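Local structure of malyl-CoA lyase/beta-methylmalyl-CoA lyase (Methylobacterium extorquens, 5UGR) at residues Ile39-Glu44 / Leu66-Lys71. The protein belongs to the HpcH/HpaI aldolase/citrate lyase family, has a TIM-barrel fold and binds a magnesium ion. Residues are numbered along the deposited sequence; the frame is centred on the assembly and turned at random.
Sequences IFLDLE and LDWGNK
Of the strand residues, I39 makes the largest contact with the loop 66-71, through the end of its side chain. Its CG1 branch lies beside the backbone N (chi1 -67°) and runs on extended, which carries CD1 out to the loop. There CD1 meets two groups. It packs on the aliphatic part of K71, with I39 CD1 3.5 Å from K71 CD, and the two chains cross at a slant. It also reaches the six-membered ring of W68, with I39 CD1 3.9 Å from W68 CZ3. The K71 chain is extended up to CE and bends at its last torsion (chi4 66°). Its NZ is hydrogen-bonded to the carbonyls of A32 and S34, while CD and CE lie against I39 CD1.

F40 points to the other side of the strand, where its ring meets W254 edge-to-face. L41 turns back to the loop. The L41 and W68 side chains come from opposite directions, and L41 CD2 meets the six-membered ring obliquely, 4.0 Å from W68 CH2. L66 CB lies over one face of the same indole. W68 NE1 bonds to the carbonyl of A62, which ties the ring to helix 52-65.

Further on, D42 OD1 accepts from E44 N at 2.9 Å, an Asx turn, and forms a salt bridge with R76. No hydrogen bond joins the two segments. The contact is apolar and buried, and W68 begins a type II' turn leading into strand 72-76. This is the second beta-alpha-beta crossover of a TIM barrel, with the helix-to-strand loop packed against the outward-facing residues of strand 38-42.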
loop_
_atom_site.group_PDB
_atom_site.type_symbol
_atom_site.label_atom_id
_atom_site.label_comp_id
_atom_site.label_asym_id
_atom_site.label_seq_id
_atom_site.Cartn_x
_atom_site.Cartn_y
_atom_site.Cartn_z
ATOM N N ILE A 39 -25.742 -10.759 24.149
ATOM C CA ILE A 39 -25.254 -10.298 25.445
ATOM C C ILE A 39 -23.747 -10.364 25.448
ATOM O O ILE A 39 -23.180 -11.384 25.034
ATOM C CB ILE A 39 -25.799 -11.172 26.640
ATOM C CG1 ILE A 39 -27.312 -10.956 26.749
ATOM C CG2 ILE A 39 -25.081 -10.775 27.951
ATOM C CD1 ILE A 39 -27.985 -11.790 27.839
ATOM N N PHE A 40 -23.093 -9.295 25.911
ATOM C CA PHE A 40 -21.689 -9.429 26.245
ATOM C C PHE A 40 -21.469 -9.315 27.723
ATOM O O PHE A 40 -22.027 -8.441 28.386
ATOM C CB PHE A 40 -20.737 -8.504 25.427
ATOM C CG PHE A 40 -20.731 -7.046 25.786
ATOM C CD1 PHE A 40 -19.997 -6.558 26.847
ATOM C CD2 PHE A 40 -21.312 -6.122 24.922
ATOM C CE1 PHE A 40 -19.918 -5.196 27.084
ATOM C CE2 PHE A 40 -21.224 -4.771 25.134
ATOM C CZ PHE A 40 -20.496 -4.302 26.240
ATOM N N LEU A 41 -20.695 -10.287 28.216
ATOM C CA LEU A 41 -20.239 -10.313 29.579
ATOM C C LEU A 41 -18.914 -9.585 29.663
ATOM O O LEU A 41 -17.933 -9.988 28.980
ATOM C CB LEU A 41 -20.153 -11.757 30.073
ATOM C CG LEU A 41 -21.424 -12.611 29.871
ATOM C CD1 LEU A 41 -21.209 -14.021 30.442
ATOM C CD2 LEU A 41 -22.669 -11.924 30.509
ATOM N N ASP A 42 -18.880 -8.505 30.439
ATOM C CA ASP A 42 -17.793 -7.548 30.338
ATOM C C ASP A 42 -16.666 -7.824 31.348
ATOM O O ASP A 42 -16.903 -8.028 32.564
ATOM C CB ASP A 42 -18.386 -6.169 30.602
ATOM C CG ASP A 42 -17.459 -5.018 30.206
ATOM O OD1 ASP A 42 -16.478 -5.254 29.445
ATOM O OD2 ASP A 42 -17.754 -3.873 30.677
ATOM N N LEU A 43 -15.436 -7.799 30.847
ATOM C CA LEU A 43 -14.227 -7.837 31.680
ATOM C C LEU A 43 -13.476 -6.542 31.667
ATOM O O LEU A 43 -12.493 -6.393 32.381
ATOM C CB LEU A 43 -13.285 -8.949 31.153
ATOM C CG LEU A 43 -13.929 -10.355 31.121
ATOM C CD1 LEU A 43 -13.658 -11.129 29.846
ATOM C CD2 LEU A 43 -13.476 -11.133 32.272
ATOM N N GLU A 44 -13.899 -5.655 30.772
ATOM C CA GLU A 44 -13.154 -4.439 30.406
ATOM C C GLU A 44 -13.720 -3.208 31.126
ATOM O O GLU A 44 -13.677 -3.144 32.369
ATOM C CB GLU A 44 -13.032 -4.350 28.846
ATOM C CG GLU A 44 -12.004 -3.311 28.337
ATOM C CD GLU A 44 -12.537 -2.161 27.513
ATOM O OE1 GLU A 44 -13.791 -2.018 27.450
ATOM O OE2 GLU A 44 -11.673 -1.383 26.976
ATOM N N LEU A 66 -25.544 -21.071 33.569
ATOM C CA LEU A 66 -26.825 -20.386 33.434
ATOM C C LEU A 66 -27.447 -20.790 32.115
ATOM O O LEU A 66 -26.784 -21.301 31.201
ATOM C CB LEU A 66 -26.614 -18.861 33.457
ATOM C CG LEU A 66 -26.151 -18.307 34.797
ATOM C CD1 LEU A 66 -25.982 -16.792 34.797
ATOM C CD2 LEU A 66 -27.049 -18.743 35.964
ATOM N N ASP A 67 -28.737 -20.565 32.010
ATOM C CA ASP A 67 -29.457 -20.886 30.784
ATOM C C ASP A 67 -29.620 -19.639 29.937
ATOM O O ASP A 67 -30.512 -18.818 30.182
ATOM C CB ASP A 67 -30.826 -21.461 31.170
ATOM C CG ASP A 67 -31.684 -21.853 29.968
ATOM O OD1 ASP A 67 -31.284 -21.684 28.784
ATOM O OD2 ASP A 67 -32.780 -22.391 30.221
ATOM N N TRP A 68 -28.815 -19.558 28.876
ATOM C CA TRP A 68 -28.797 -18.393 28.018
ATOM C C TRP A 68 -29.711 -18.577 26.799
ATOM O O TRP A 68 -29.754 -17.717 25.864
ATOM C CB TRP A 68 -27.347 -18.115 27.536
ATOM C CG TRP A 68 -26.397 -17.817 28.677
ATOM C CD1 TRP A 68 -25.502 -18.683 29.202
ATOM C CD2 TRP A 68 -26.294 -16.626 29.423
ATOM N NE1 TRP A 68 -24.851 -18.113 30.235
ATOM C CE2 TRP A 68 -25.315 -16.837 30.405
ATOM C CE3 TRP A 68 -26.942 -15.398 29.379
ATOM C CZ2 TRP A 68 -24.904 -15.845 31.284
ATOM C CZ3 TRP A 68 -26.547 -14.415 30.276
ATOM C CH2 TRP A 68 -25.536 -14.656 31.239
ATOM N N GLY A 69 -30.430 -19.678 26.724
ATOM C CA GLY A 69 -31.222 -19.884 25.533
ATOM C C GLY A 69 -30.418 -19.885 24.244
ATOM O O GLY A 69 -29.314 -20.449 24.212
ATOM N N ASN A 70 -31.009 -19.310 23.173
ATOM C CA ASN A 70 -30.352 -19.195 21.921
ATOM C C ASN A 70 -29.709 -17.824 21.732
ATOM O O ASN A 70 -29.422 -17.439 20.582
ATOM C CB ASN A 70 -31.321 -19.489 20.782
ATOM C CG ASN A 70 -30.639 -19.689 19.441
ATOM O OD1 ASN A 70 -31.181 -19.214 18.388
ATOM N ND2 ASN A 70 -29.508 -20.329 19.403
ATOM N N LYS A 71 -29.481 -17.096 22.828
ATOM C CA LYS A 71 -28.788 -15.781 22.719
ATOM C C LYS A 71 -27.401 -15.942 22.138
ATOM O O LYS A 71 -26.734 -16.948 22.350
ATOM C CB LYS A 71 -28.730 -15.086 24.084
ATOM C CG LYS A 71 -30.125 -14.656 24.605
ATOM C CD LYS A 71 -29.897 -14.102 25.979
ATOM C CE LYS A 71 -31.124 -13.584 26.626
ATOM N NZ LYS A 71 -32.069 -14.681 26.892
#